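Local coordinates for UPF0249 protein EF_3048 (Enterococcus faecalis, PDB 2I5I), which probably removes acetyl groups from acetylated carbohydrates during oligosaccharide breakdown, as a magnesium-dependent hydrolase of the YdjC family, at residues A[184-189]-A[226-231]; A[7-12]-A[211-216]; A[30-35]-A[242-247]. All coordinates share one frame; numbering follows the deposited sequence.

Contact 1: A[184-189]-A[226-231]; sequences FYDKAI and SGYCMP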
ATOM      1  N   PHE A 184     -12.719  -8.732  33.085  1.00 25.75           N
ATOM      2  CA  PHE A 184     -11.422  -9.226  32.611  1.00 26.86           C
ATOM      3  C   PHE A 184     -10.346  -8.187  32.849  1.00 19.92           C
ATOM      4  O   PHE A 184     -10.079  -7.362  31.980  1.00 24.72           O
ATOM      5  CB  PHE A 184     -11.514  -9.596  31.138  1.00 29.27           C
ATOM      6  CG  PHE A 184     -10.298 -10.297  30.561  1.00 28.08           C
ATOM      7  CD1 PHE A 184      -9.942 -11.578  30.943  1.00 28.23           C
ATOM      8  CD2 PHE A 184      -9.539  -9.640  29.606  1.00 30.15           C
ATOM      9  CE1 PHE A 184      -8.845 -12.212  30.389  1.00 26.46           C
ATOM     10  CE2 PHE A 184      -8.430 -10.254  29.061  1.00 27.11           C
ATOM     11  CZ  PHE A 184      -8.088 -11.534  29.463  1.00 24.77           C
ATOM     12  N   TYR A 185      -9.736  -8.206  34.033  1.00 24.11           N
ATOM     13  CA  TYR A 185      -8.837  -7.174  34.469  1.00 30.22           C
ATOM     14  C   TYR A 185      -8.006  -7.581  35.685  1.00 33.51           C
ATOM     15  O   TYR A 185      -8.526  -8.151  36.640  1.00 27.38           O
ATOM     16  CB  TYR A 185      -9.637  -5.901  34.820  1.00 29.69           C
ATOM     17  CG  TYR A 185      -8.765  -4.810  35.381  1.00 29.31           C
ATOM     18  CD1 TYR A 185      -7.934  -4.049  34.563  1.00 34.16           C
ATOM     19  CD2 TYR A 185      -8.768  -4.555  36.748  1.00 36.50           C
ATOM     20  CE1 TYR A 185      -7.140  -3.056  35.104  1.00 39.30           C
ATOM     21  CE2 TYR A 185      -7.969  -3.565  37.285  1.00 37.39           C
ATOM     22  CZ  TYR A 185      -7.157  -2.822  36.461  1.00 35.66           C
ATOM     23  OH  TYR A 185      -6.371  -1.836  37.020  1.00 36.76           O
ATOM     24  N   ASP A 186      -6.723  -7.249  35.605  1.00 34.30           N
ATOM     25  CA  ASP A 186      -5.775  -7.437  36.709  1.00 37.47           C
ATOM     26  C   ASP A 186      -5.877  -8.794  37.371  1.00 32.15           C
ATOM     27  O   ASP A 186      -5.537  -9.818  36.754  1.00 33.04           O
ATOM     28  CB  ASP A 186      -5.976  -6.257  37.676  1.00 51.71           C
ATOM     29  CG  ASP A 186      -4.748  -6.035  38.541  1.00 59.02           C
ATOM     30  OD1 ASP A 186      -3.630  -6.331  38.069  1.00 49.58           O
ATOM     31  OD2 ASP A 186      -4.878  -5.559  39.690  1.00 51.88           O
ATOM     32  N   LYS A 187      -6.312  -9.002  38.620  1.00 36.44           N
ATOM     33  CA  LYS A 187      -6.139 -10.346  39.189  1.00 39.38           C
ATOM     34  C   LYS A 187      -7.088 -11.378  38.604  1.00 40.67           C
ATOM     35  O   LYS A 187      -7.038 -12.565  38.948  1.00 44.83           O
ATOM     36  CB  LYS A 187      -6.265 -10.234  40.712  1.00 43.35           C
ATOM     37  CG  LYS A 187      -5.193  -9.318  41.297  1.00 45.58           C
ATOM     38  CD  LYS A 187      -3.853 -10.027  41.431  1.00 63.70           C
ATOM     39  N   ALA A 188      -7.954 -10.956  37.693  1.00 33.12           N
ATOM     40  CA  ALA A 188      -8.894 -11.823  37.011  1.00 28.97           C
ATOM     41  C   ALA A 188      -8.405 -12.193  35.617  1.00 24.38           C
ATOM     42  O   ALA A 188      -9.081 -12.912  34.876  1.00 29.31           O
ATOM     43  CB  ALA A 188     -10.269 -11.145  36.916  1.00 27.83           C
ATOM     44  N   ILE A 189      -7.232 -11.680  35.246  1.00 27.34           N
ATOM     45  CA  ILE A 189      -6.654 -12.047  33.951  1.00 27.72           C
ATOM     46  C   ILE A 189      -6.308 -13.531  33.916  1.00 29.58           C
ATOM     47  O   ILE A 189      -5.344 -14.036  34.485  1.00 28.76           O
ATOM     48  CB  ILE A 189      -5.418 -11.192  33.633  1.00 30.26           C
ATOM     49  CG1 ILE A 189      -5.672  -9.680  33.677  1.00 31.17           C
ATOM     50  CG2 ILE A 189      -4.835 -11.591  32.281  1.00 41.73           C
ATOM     51  CD1 ILE A 189      -6.777  -9.288  32.721  1.00 23.42           C
ATOM     52  N   SER A 226       1.318   4.237  32.890  1.00 30.39           N
ATOM     53  CA  SER A 226       0.266   3.490  33.544  1.00 29.50           C
ATOM     54  C   SER A 226       0.692   2.494  34.606  1.00 36.00           C
ATOM     55  O   SER A 226       1.540   1.635  34.392  1.00 34.05           O
ATOM     56  CB  SER A 226      -0.512   2.671  32.483  1.00 28.18           C
ATOM     57  OG  SER A 226      -1.848   2.636  32.961  1.00 29.82           O
ATOM     58  N   GLY A 227       0.014   2.592  35.755  1.00 32.08           N
ATOM     59  CA  GLY A 227       0.156   1.585  36.780  1.00 32.78           C
ATOM     60  C   GLY A 227      -0.335   0.212  36.368  1.00 29.86           C
ATOM     61  O   GLY A 227       0.119  -0.750  36.979  1.00 37.11           O
ATOM     62  N   TYR A 228      -1.210   0.104  35.369  1.00 30.04           N
ATOM     63  CA  TYR A 228      -1.609  -1.182  34.812  1.00 26.86           C
ATOM     64  C   TYR A 228      -0.722  -1.474  33.599  1.00 28.77           C
ATOM     65  O   TYR A 228      -1.004  -1.025  32.488  1.00 23.92           O
ATOM     66  CB  TYR A 228      -3.078  -1.229  34.389  1.00 23.99           C
ATOM     67  CG  TYR A 228      -3.619  -2.616  34.097  1.00 19.68           C
ATOM     68  CD1 TYR A 228      -3.541  -3.645  35.024  1.00 26.09           C
ATOM     69  CD2 TYR A 228      -4.224  -2.938  32.887  1.00 27.81           C
ATOM     70  CE1 TYR A 228      -4.028  -4.922  34.775  1.00 26.70           C
ATOM     71  CE2 TYR A 228      -4.718  -4.200  32.620  1.00 24.49           C
ATOM     72  CZ  TYR A 228      -4.626  -5.197  33.565  1.00 23.47           C
ATOM     73  OH  TYR A 228      -5.105  -6.460  33.312  1.00 27.67           O
ATOM     74  N   CYS A 229       0.348  -2.210  33.847  1.00 28.11           N
ATOM     75  CA  CYS A 229       1.379  -2.361  32.811  1.00 26.80           C
ATOM     76  C   CYS A 229       1.633  -3.810  32.455  1.00 21.10           C
ATOM     77  O   CYS A 229       1.145  -4.327  31.448  1.00 25.80           O
ATOM     78  CB  CYS A 229       2.647  -1.668  33.323  1.00 29.93           C
ATOM     79  SG  CYS A 229       3.996  -1.617  32.117  1.00 32.39           S
HETATM   80  N   MSE A 230       2.391  -4.546  33.279  1.00 25.32           N
HETATM   81  CA  MSE A 230       2.775  -5.908  32.914  1.00 25.44           C
HETATM   82  C   MSE A 230       1.603  -6.837  32.662  1.00 27.51           C
HETATM   83  O   MSE A 230       1.776  -7.714  31.783  1.00 25.32           O
HETATM   84  CB  MSE A 230       3.704  -6.475  33.988  1.00 25.85           C
HETATM   85  CG  MSE A 230       5.095  -5.894  34.100  1.00 29.24           C
HETATM   86 SE   MSE A 230       6.053  -5.545  32.611  0.75 34.56          SE
HETATM   87  CE  MSE A 230       6.385  -7.201  31.999  1.00 30.02           C
ATOM     88  N   PRO A 231       0.436  -6.806  33.282  1.00 23.21           N
ATOM     89  CA  PRO A 231      -0.603  -7.784  32.910  1.00 19.95           C
ATOM     90  C   PRO A 231      -1.120  -7.641  31.476  1.00 17.53           C
ATOM     91  O   PRO A 231      -1.694  -8.575  30.910  1.00 21.70           O
ATOM     92  CB  PRO A 231      -1.759  -7.464  33.869  1.00 28.19           C
ATOM     93  CG  PRO A 231      -1.086  -6.782  35.025  1.00 33.64           C
ATOM     94  CD  PRO A 231      -0.042  -5.918  34.357  1.00 28.49           C
TER
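Asp186 and Pro231 mark the nearest backbone approach, their CA atoms 6.4 Å apart, between two loops that share no strand pairing. Residues 184-189 make a tight turn with a short 3-10 segment at 187-188, closed by backbone bonds from Ala188 N to Tyr185 O and from Ile189 N to Asp186 O. Residues 226-231 run irregularly from one helix to the next. One side chain bridges the gap: Tyr228 reaches over with CG anti to its backbone N (chi1 -167°), and its OH accepts a hydrogen bond of 2.9 Å from Asp186 N, bent to 157° at the hydrogen. Tyr185 slides past in the opposite direction, placing CE1 over the centre of one face of the Tyr228 ring, 3.4 Å above its plane. With the ring planes inclined at 38°, this is an oblique aromatic contact. Asp186 OD1 lies in the plane of the same ring at its edge, 3.6 Å from Tyr228 CE1, and 4.0 Å from Pro231 CG. From the opposite direction, Ile189 brings both CG1 and CD1 to 3.3 Å from Tyr228 OH. That hydroxyl also hydrogen-bonds Glu235 OE2, so two polar partners fix the end of the ring. The contact thus ties the loop between strand 179-181 and helix 191-203 to the connection between helices 220-225 and 231-239, with Ile189 also packing on Ile238 of helix 231-239.

Contact 2: A[7-12]-A[211-216]; sequences LIINAD and INCHPA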
ATOM      1  N   LEU A   7     -20.984 -10.535  20.302  1.00 22.84           N
ATOM      2  CA  LEU A   7     -19.967 -10.216  21.278  1.00 22.19           C
ATOM      3  C   LEU A   7     -18.897  -9.289  20.673  1.00 22.31           C
ATOM      4  O   LEU A   7     -18.213  -9.668  19.743  1.00 19.48           O
ATOM      5  CB  LEU A   7     -19.272 -11.469  21.807  1.00 17.99           C
ATOM      6  CG  LEU A   7     -18.141 -11.218  22.798  1.00 18.13           C
ATOM      7  CD1 LEU A   7     -18.637 -10.473  24.032  1.00 25.41           C
ATOM      8  CD2 LEU A   7     -17.472 -12.514  23.257  1.00 21.53           C
ATOM      9  N   ILE A   8     -18.841  -8.095  21.219  1.00 19.70           N
ATOM     10  CA  ILE A   8     -17.854  -7.082  20.924  1.00 20.00           C
ATOM     11  C   ILE A   8     -16.771  -7.228  21.990  1.00 23.96           C
ATOM     12  O   ILE A   8     -17.036  -7.157  23.192  1.00 24.55           O
ATOM     13  CB  ILE A   8     -18.492  -5.691  20.948  1.00 21.27           C
ATOM     14  CG1 ILE A   8     -19.636  -5.503  19.961  1.00 21.50           C
ATOM     15  CG2 ILE A   8     -17.416  -4.631  20.770  1.00 23.36           C
ATOM     16  CD1 ILE A   8     -20.403  -4.220  20.187  1.00 21.22           C
ATOM     17  N   ILE A   9     -15.551  -7.472  21.574  1.00 23.00           N
ATOM     18  CA  ILE A   9     -14.338  -7.550  22.376  1.00 21.70           C
ATOM     19  C   ILE A   9     -13.508  -6.342  21.977  1.00 19.56           C
ATOM     20  O   ILE A   9     -12.972  -6.231  20.885  1.00 19.26           O
ATOM     21  CB  ILE A   9     -13.582  -8.874  22.180  1.00 21.26           C
ATOM     22  CG1 ILE A   9     -14.501 -10.057  22.423  1.00 20.52           C
ATOM     23  CG2 ILE A   9     -12.345  -8.958  23.057  1.00 20.85           C
ATOM     24  CD1 ILE A   9     -13.894 -11.425  22.291  1.00 21.71           C
ATOM     25  N   ASN A  10     -13.500  -5.385  22.907  1.00 18.92           N
ATOM     26  CA  ASN A  10     -12.963  -4.065  22.593  1.00 19.76           C
ATOM     27  C   ASN A  10     -11.744  -3.818  23.462  1.00 18.37           C
ATOM     28  O   ASN A  10     -11.806  -3.872  24.689  1.00 23.79           O
ATOM     29  CB  ASN A  10     -13.985  -2.937  22.811  1.00 18.64           C
ATOM     30  CG  ASN A  10     -13.429  -1.582  22.407  1.00 18.73           C
ATOM     31  OD1 ASN A  10     -13.671  -1.078  21.302  1.00 23.55           O
ATOM     32  ND2 ASN A  10     -12.692  -0.994  23.324  1.00 19.01           N
ATOM     33  N   ALA A  11     -10.646  -3.513  22.779  1.00 22.47           N
ATOM     34  CA  ALA A  11      -9.407  -3.158  23.459  1.00 16.62           C
ATOM     35  C   ALA A  11      -9.388  -1.671  23.757  1.00 14.22           C
ATOM     36  O   ALA A  11      -9.428  -0.849  22.839  1.00 19.43           O
ATOM     37  CB  ALA A  11      -8.202  -3.530  22.597  1.00 20.81           C
ATOM     38  N   ASP A  12      -9.324  -1.289  25.024  1.00 19.61           N
ATOM     39  CA  ASP A  12      -9.207   0.120  25.357  1.00 19.85           C
ATOM     40  C   ASP A  12      -7.769   0.625  25.180  1.00 23.94           C
ATOM     41  O   ASP A  12      -6.810  -0.153  25.271  1.00 20.15           O
ATOM     42  CB  ASP A  12      -9.695   0.334  26.796  1.00 19.47           C
ATOM     43  CG  ASP A  12     -11.168   0.021  26.975  1.00 29.15           C
ATOM     44  OD1 ASP A  12     -11.827  -0.436  26.017  1.00 24.14           O
ATOM     45  OD2 ASP A  12     -11.678   0.234  28.101  1.00 27.57           O
ATOM     46  N   ILE A 211     -17.225  -7.218  25.950  1.00 22.71           N
ATOM     47  CA  ILE A 211     -16.166  -7.457  26.925  1.00 21.06           C
ATOM     48  C   ILE A 211     -15.025  -6.489  26.647  1.00 21.34           C
ATOM     49  O   ILE A 211     -14.506  -6.466  25.527  1.00 24.58           O
ATOM     50  CB  ILE A 211     -15.632  -8.894  26.827  1.00 24.98           C
ATOM     51  CG1 ILE A 211     -16.576  -9.981  27.326  1.00 28.18           C
ATOM     52  CG2 ILE A 211     -14.282  -8.966  27.532  1.00 22.87           C
ATOM     53  CD1 ILE A 211     -16.293 -11.351  26.725  1.00 31.73           C
ATOM     54  N   ASN A 212     -14.609  -5.660  27.606  1.00 22.75           N
ATOM     55  CA  ASN A 212     -13.493  -4.758  27.288  1.00 18.55           C
ATOM     56  C   ASN A 212     -12.203  -5.404  27.809  1.00 23.87           C
ATOM     57  O   ASN A 212     -12.188  -6.370  28.591  1.00 22.99           O
ATOM     58  CB  ASN A 212     -13.689  -3.353  27.821  1.00 21.62           C
ATOM     59  CG  ASN A 212     -13.481  -3.179  29.304  1.00 23.29           C
ATOM     60  OD1 ASN A 212     -13.872  -4.061  30.072  1.00 30.78           O
ATOM     61  ND2 ASN A 212     -12.901  -2.061  29.710  1.00 29.00           N
ATOM     62  N   CYS A 213     -11.089  -4.856  27.314  1.00 22.60           N
ATOM     63  CA  CYS A 213      -9.800  -5.427  27.701  1.00 18.99           C
ATOM     64  C   CYS A 213      -8.678  -4.427  27.426  1.00 19.49           C
ATOM     65  O   CYS A 213      -8.930  -3.427  26.769  1.00 20.57           O
ATOM     66  CB  CYS A 213      -9.537  -6.735  26.959  1.00 20.73           C
ATOM     67  SG  CYS A 213      -9.653  -6.640  25.156  1.00 23.39           S
ATOM     68  N   HIS A 214      -7.482  -4.733  27.925  1.00 21.72           N
ATOM     69  CA  HIS A 214      -6.357  -3.827  27.773  1.00 19.71           C
ATOM     70  C   HIS A 214      -5.076  -4.538  27.310  1.00 21.16           C
ATOM     71  O   HIS A 214      -4.028  -4.527  27.966  1.00 25.60           O
ATOM     72  CB  HIS A 214      -6.138  -3.114  29.092  1.00 21.42           C
ATOM     73  CG  HIS A 214      -7.313  -2.319  29.585  1.00 22.44           C
ATOM     74  ND1 HIS A 214      -8.419  -2.890  30.186  1.00 26.10           N
ATOM     75  CD2 HIS A 214      -7.532  -0.987  29.579  1.00 25.98           C
ATOM     76  CE1 HIS A 214      -9.271  -1.931  30.512  1.00 26.67           C
ATOM     77  NE2 HIS A 214      -8.760  -0.755  30.159  1.00 29.50           N
ATOM     78  N   PRO A 215      -5.123  -5.172  26.150  1.00 22.21           N
ATOM     79  CA  PRO A 215      -3.904  -5.800  25.616  1.00 18.24           C
ATOM     80  C   PRO A 215      -2.905  -4.701  25.248  1.00 18.42           C
ATOM     81  O   PRO A 215      -3.269  -3.585  24.895  1.00 19.53           O
ATOM     82  CB  PRO A 215      -4.359  -6.515  24.363  1.00 21.11           C
ATOM     83  CG  PRO A 215      -5.726  -6.014  24.038  1.00 20.81           C
ATOM     84  CD  PRO A 215      -6.268  -5.326  25.255  1.00 27.72           C
ATOM     85  N   ALA A 216      -1.627  -5.031  25.321  1.00 22.69           N
ATOM     86  CA  ALA A 216      -0.511  -4.194  24.946  1.00 18.26           C
ATOM     87  C   ALA A 216       0.774  -5.031  24.933  1.00 20.63           C
ATOM     88  O   ALA A 216       0.807  -6.060  25.589  1.00 18.71           O
ATOM     89  CB  ALA A 216      -0.303  -3.035  25.900  1.00 19.11           C
TER
HETATM   90  O   HOH W   1      -4.574  -1.533  26.188  1.00 24.72           O
HETATM   91  O   HOH W   2     -10.095   1.522  30.159  1.00 44.68           O
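Ile9, Asn10 and Ala11 pair in parallel register with Ile211, Asn212 and Cys213, joining strands 6-11 and 208-213 within a curled parallel sheet, consistent with the distorted (beta/alpha) barrel of this deacetylase family. The packed part is this buried ladder. Ile211 N bonds Ile8 O at 2.8 Å, and further backbone bonds run from Asn10 N to Ile211 O, Cys213 N to Asn10 O and Asp12 N to Cys213 O. Leu7 CD1 meets Ile211 CD1 at 3.7 Å, and Ala11 CB, on the face of Ile9 and Ile211, lies equally close to Pro215 CD of the following loop. On the face of Asn10 and Asn212, and past the C-terminal ends of the strands, the contact becomes polar and takes up water. Asn212 CG sits between its own N and carbonyl carbon (chi1 75°), directing ND2 to Asp12 OD2 at 3.1 Å. The bond is straight (164°) and lies in the amide plane, yet reaches the oxygen from above the carboxylate plane, 49° out of it. One water joins Asp12 O to Pro215 O; another, at the edge of the His214 ring, donates to Asp12 OD2 and lies 2.6 Å from His214 NE2. Gripped by Arg156 at OD1, and by Asn212 and this water at OD2, the Asp12 carboxylate is fixed in orientation and probably helps position His214.

Contact 3: A[30-35]-A[242-247]; sequences RGVVTS and QEVKEA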
ATOM      1  N   ARG A  30      -4.230 -11.798  15.333  1.00 20.45           N
ATOM      2  CA  ARG A  30      -3.980 -13.160  15.746  1.00 16.85           C
ATOM      3  C   ARG A  30      -4.983 -13.683  16.765  1.00 22.12           C
ATOM      4  O   ARG A  30      -4.911 -14.822  17.210  1.00 22.25           O
ATOM      5  CB  ARG A  30      -2.570 -13.268  16.388  1.00 24.97           C
ATOM      6  CG  ARG A  30      -1.973 -14.658  16.173  1.00 35.01           C
ATOM      7  CD  ARG A  30      -0.685 -14.870  16.969  1.00 31.50           C
ATOM      8  NE  ARG A  30       0.348 -13.970  16.468  1.00 41.08           N
ATOM      9  CZ  ARG A  30       1.072 -14.151  15.372  1.00 46.09           C
ATOM     10  NH1 ARG A  30       0.927 -15.214  14.601  1.00 38.88           N
ATOM     11  NH2 ARG A  30       1.982 -13.244  15.028  1.00 31.71           N
ATOM     12  N   GLY A  31      -5.926 -12.850  17.208  1.00 22.74           N
ATOM     13  CA  GLY A  31      -6.730 -13.178  18.373  1.00 21.47           C
ATOM     14  C   GLY A  31      -8.184 -12.751  18.199  1.00 18.96           C
ATOM     15  O   GLY A  31      -8.644 -12.571  17.079  1.00 23.81           O
ATOM     16  N   VAL A  32      -8.907 -12.565  19.305  1.00 24.34           N
ATOM     17  CA  VAL A  32     -10.351 -12.334  19.152  1.00 23.52           C
ATOM     18  C   VAL A  32     -10.797 -10.899  19.381  1.00 25.89           C
ATOM     19  O   VAL A  32     -12.009 -10.624  19.387  1.00 22.82           O
ATOM     20  CB  VAL A  32     -11.120 -13.301  20.089  1.00 28.32           C
ATOM     21  CG1 VAL A  32     -10.914 -14.743  19.629  1.00 25.15           C
ATOM     22  CG2 VAL A  32     -10.697 -13.121  21.531  1.00 20.87           C
ATOM     23  N   VAL A  33      -9.898  -9.938  19.534  1.00 20.42           N
ATOM     24  CA  VAL A  33     -10.250  -8.524  19.648  1.00 20.19           C
ATOM     25  C   VAL A  33     -10.867  -8.051  18.335  1.00 23.76           C
ATOM     26  O   VAL A  33     -10.286  -8.189  17.253  1.00 23.27           O
ATOM     27  CB  VAL A  33      -9.053  -7.632  20.018  1.00 19.26           C
ATOM     28  CG1 VAL A  33      -9.419  -6.157  19.923  1.00 18.44           C
ATOM     29  CG2 VAL A  33      -8.539  -7.997  21.407  1.00 18.62           C
ATOM     30  N   THR A  34     -12.080  -7.497  18.398  1.00 18.29           N
ATOM     31  CA  THR A  34     -12.755  -7.089  17.165  1.00 19.84           C
ATOM     32  C   THR A  34     -12.869  -5.590  16.997  1.00 17.68           C
ATOM     33  O   THR A  34     -13.237  -5.081  15.920  1.00 20.28           O
ATOM     34  CB  THR A  34     -14.200  -7.666  17.124  1.00 25.38           C
ATOM     35  OG1 THR A  34     -14.940  -6.895  18.081  1.00 26.97           O
ATOM     36  CG2 THR A  34     -14.272  -9.111  17.557  1.00 17.91           C
ATOM     37  N   SER A  35     -12.544  -4.857  18.042  1.00 18.86           N
ATOM     38  CA  SER A  35     -12.688  -3.419  18.135  1.00 17.43           C
ATOM     39  C   SER A  35     -11.674  -2.815  19.089  1.00 12.25           C
ATOM     40  O   SER A  35     -11.149  -3.538  19.951  1.00 18.84           O
ATOM     41  CB  SER A  35     -14.116  -3.155  18.629  1.00 26.93           C
ATOM     42  OG  SER A  35     -14.360  -1.775  18.804  1.00 21.77           O
ATOM     43  N   GLN A 242      -5.639 -20.404  21.240  1.00 27.35           N
ATOM     44  CA  GLN A 242      -6.556 -21.313  20.580  1.00 28.50           C
ATOM     45  C   GLN A 242      -7.764 -21.664  21.444  1.00 28.65           C
ATOM     46  O   GLN A 242      -8.870 -21.821  20.928  1.00 34.91           O
ATOM     47  CB  GLN A 242      -5.827 -22.613  20.203  1.00 41.69           C
ATOM     48  CG  GLN A 242      -6.658 -23.480  19.256  1.00 52.95           C
ATOM     49  CD  GLN A 242      -6.123 -23.366  17.837  1.00 62.26           C
ATOM     50  OE1 GLN A 242      -5.091 -23.968  17.539  1.00 64.06           O
ATOM     51  NE2 GLN A 242      -6.816 -22.616  16.983  1.00 66.38           N
ATOM     52  N   GLU A 243      -7.552 -21.796  22.746  1.00 32.74           N
ATOM     53  CA  GLU A 243      -8.622 -22.143  23.671  1.00 27.98           C
ATOM     54  C   GLU A 243      -9.718 -21.089  23.663  1.00 31.86           C
ATOM     55  O   GLU A 243     -10.911 -21.386  23.641  1.00 31.84           O
ATOM     56  CB  GLU A 243      -8.087 -22.275  25.098  1.00 31.41           C
ATOM     57  CG  GLU A 243      -9.195 -22.677  26.067  1.00 38.63           C
ATOM     58  CD  GLU A 243      -8.664 -23.005  27.452  1.00 52.43           C
ATOM     59  OE1 GLU A 243      -7.454 -22.784  27.677  1.00 58.74           O
ATOM     60  OE2 GLU A 243      -9.450 -23.479  28.301  1.00 50.01           O
ATOM     61  N   VAL A 244      -9.290 -19.826  23.671  1.00 29.59           N
ATOM     62  CA  VAL A 244     -10.296 -18.765  23.642  1.00 27.03           C
ATOM     63  C   VAL A 244     -11.062 -18.781  22.340  1.00 28.16           C
ATOM     64  O   VAL A 244     -12.295 -18.760  22.359  1.00 26.16           O
ATOM     65  CB  VAL A 244      -9.640 -17.390  23.874  1.00 26.82           C
ATOM     66  CG1 VAL A 244     -10.674 -16.297  23.661  1.00 31.34           C
ATOM     67  CG2 VAL A 244      -9.017 -17.372  25.259  1.00 26.00           C
ATOM     68  N   LYS A 245     -10.364 -18.837  21.202  1.00 29.08           N
ATOM     69  CA  LYS A 245     -11.061 -18.888  19.920  1.00 34.36           C
ATOM     70  C   LYS A 245     -12.036 -20.060  19.869  1.00 35.23           C
ATOM     71  O   LYS A 245     -13.185 -19.870  19.464  1.00 31.41           O
ATOM     72  CB  LYS A 245     -10.063 -18.976  18.759  1.00 39.78           C
ATOM     73  CG  LYS A 245      -9.254 -17.687  18.635  1.00 39.25           C
ATOM     74  CD  LYS A 245      -8.196 -17.806  17.550  1.00 43.06           C
ATOM     75  CE  LYS A 245      -7.207 -16.651  17.631  1.00 35.83           C
ATOM     76  NZ  LYS A 245      -5.790 -17.114  17.627  1.00 46.10           N
ATOM     77  N   GLU A 246     -11.589 -21.240  20.287  1.00 31.04           N
ATOM     78  CA  GLU A 246     -12.471 -22.411  20.268  1.00 31.52           C
ATOM     79  C   GLU A 246     -13.698 -22.214  21.151  1.00 28.33           C
ATOM     80  O   GLU A 246     -14.802 -22.622  20.768  1.00 36.03           O
ATOM     81  CB  GLU A 246     -11.688 -23.669  20.684  1.00 37.61           C
ATOM     82  CG  GLU A 246     -10.915 -24.248  19.501  1.00 39.43           C
ATOM     83  CD  GLU A 246      -9.883 -25.291  19.861  1.00 43.03           C
ATOM     84  OE1 GLU A 246      -9.871 -25.752  21.023  1.00 45.09           O
ATOM     85  OE2 GLU A 246      -9.095 -25.634  18.944  1.00 49.76           O
ATOM     86  N   ALA A 247     -13.532 -21.595  22.312  1.00 25.34           N
ATOM     87  CA  ALA A 247     -14.639 -21.416  23.253  1.00 25.97           C
ATOM     88  C   ALA A 247     -15.769 -20.604  22.637  1.00 35.10           C
ATOM     89  O   ALA A 247     -16.958 -20.922  22.769  1.00 35.97           O
ATOM     90  CB  ALA A 247     -14.187 -20.741  24.532  1.00 28.38           C
TER
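Val32 CG1 and Lys245 CG each stand anti to their own carbonyl carbon (chi1 -66° and -67°), and the two atoms meet at 3.5 Å where the side chains cross. The lysine then runs nearly extended as far as CE and bends at chi4 (130°), which turns its ammonium group onto the backbone of 30-35. There NZ donates to Arg30 O; at 2.5 Å this hydrogen bond is very short, so its exact length is doubtful. Along the way, Lys245 CE passes 3.6 Å from Gly31 CA. The other branch of Val32, CG2, touches Val244 CG1 at 3.8 Å and carries the apolar contact round to the buried side of the helix. Val32 also packs on Ile9 of strand 6-11 and on Leu239, while Val244 leans on Ile238, so the valine pair is continuous with the packing around helix 231-239. The contact therefore joins the loop between helix 18-29 and strand 35-38 to helix 242-250, well away from the predicted magnesium site. Arg30 turns the other way, to a salt bridge with Glu26 and another with Glu47 of the second subunit. Chemically, the lysine amine appears to be shared by two backbone carbonyls, Arg30 O and Thr240 O; beside a valine contact, one cation thus bridges the carbonyl just after helix 18-29 and one in the link that precedes helix 242-250.

Contacts 1 and 2 touch, their centres 13 Å apart: Phe184 CD2 packs 3.9 Å from Cys213 CB, and Tyr228 CE2 lies 4.0 Å from His214 CB. Glu235 joins them further, since it bonds Tyr228 OH with one carboxylate oxygen and His214 N with the other. Contact 3 meets contact 2 from the other side of strand 6-11, where Ser35 OG approaches Asn10 OD1 at 2.7 Å and Ser35 O approaches Ala11 N at 2.9 Å, both probable hydrogen bonds. Contacts 1 and 3 do not touch, their nearest atoms being about 7 Å apart. Side chain to side chain, the predicted magnesium ligand His130 is about 6 Å from His214 and 9 Å from Tyr228; contact 3 lies away from it.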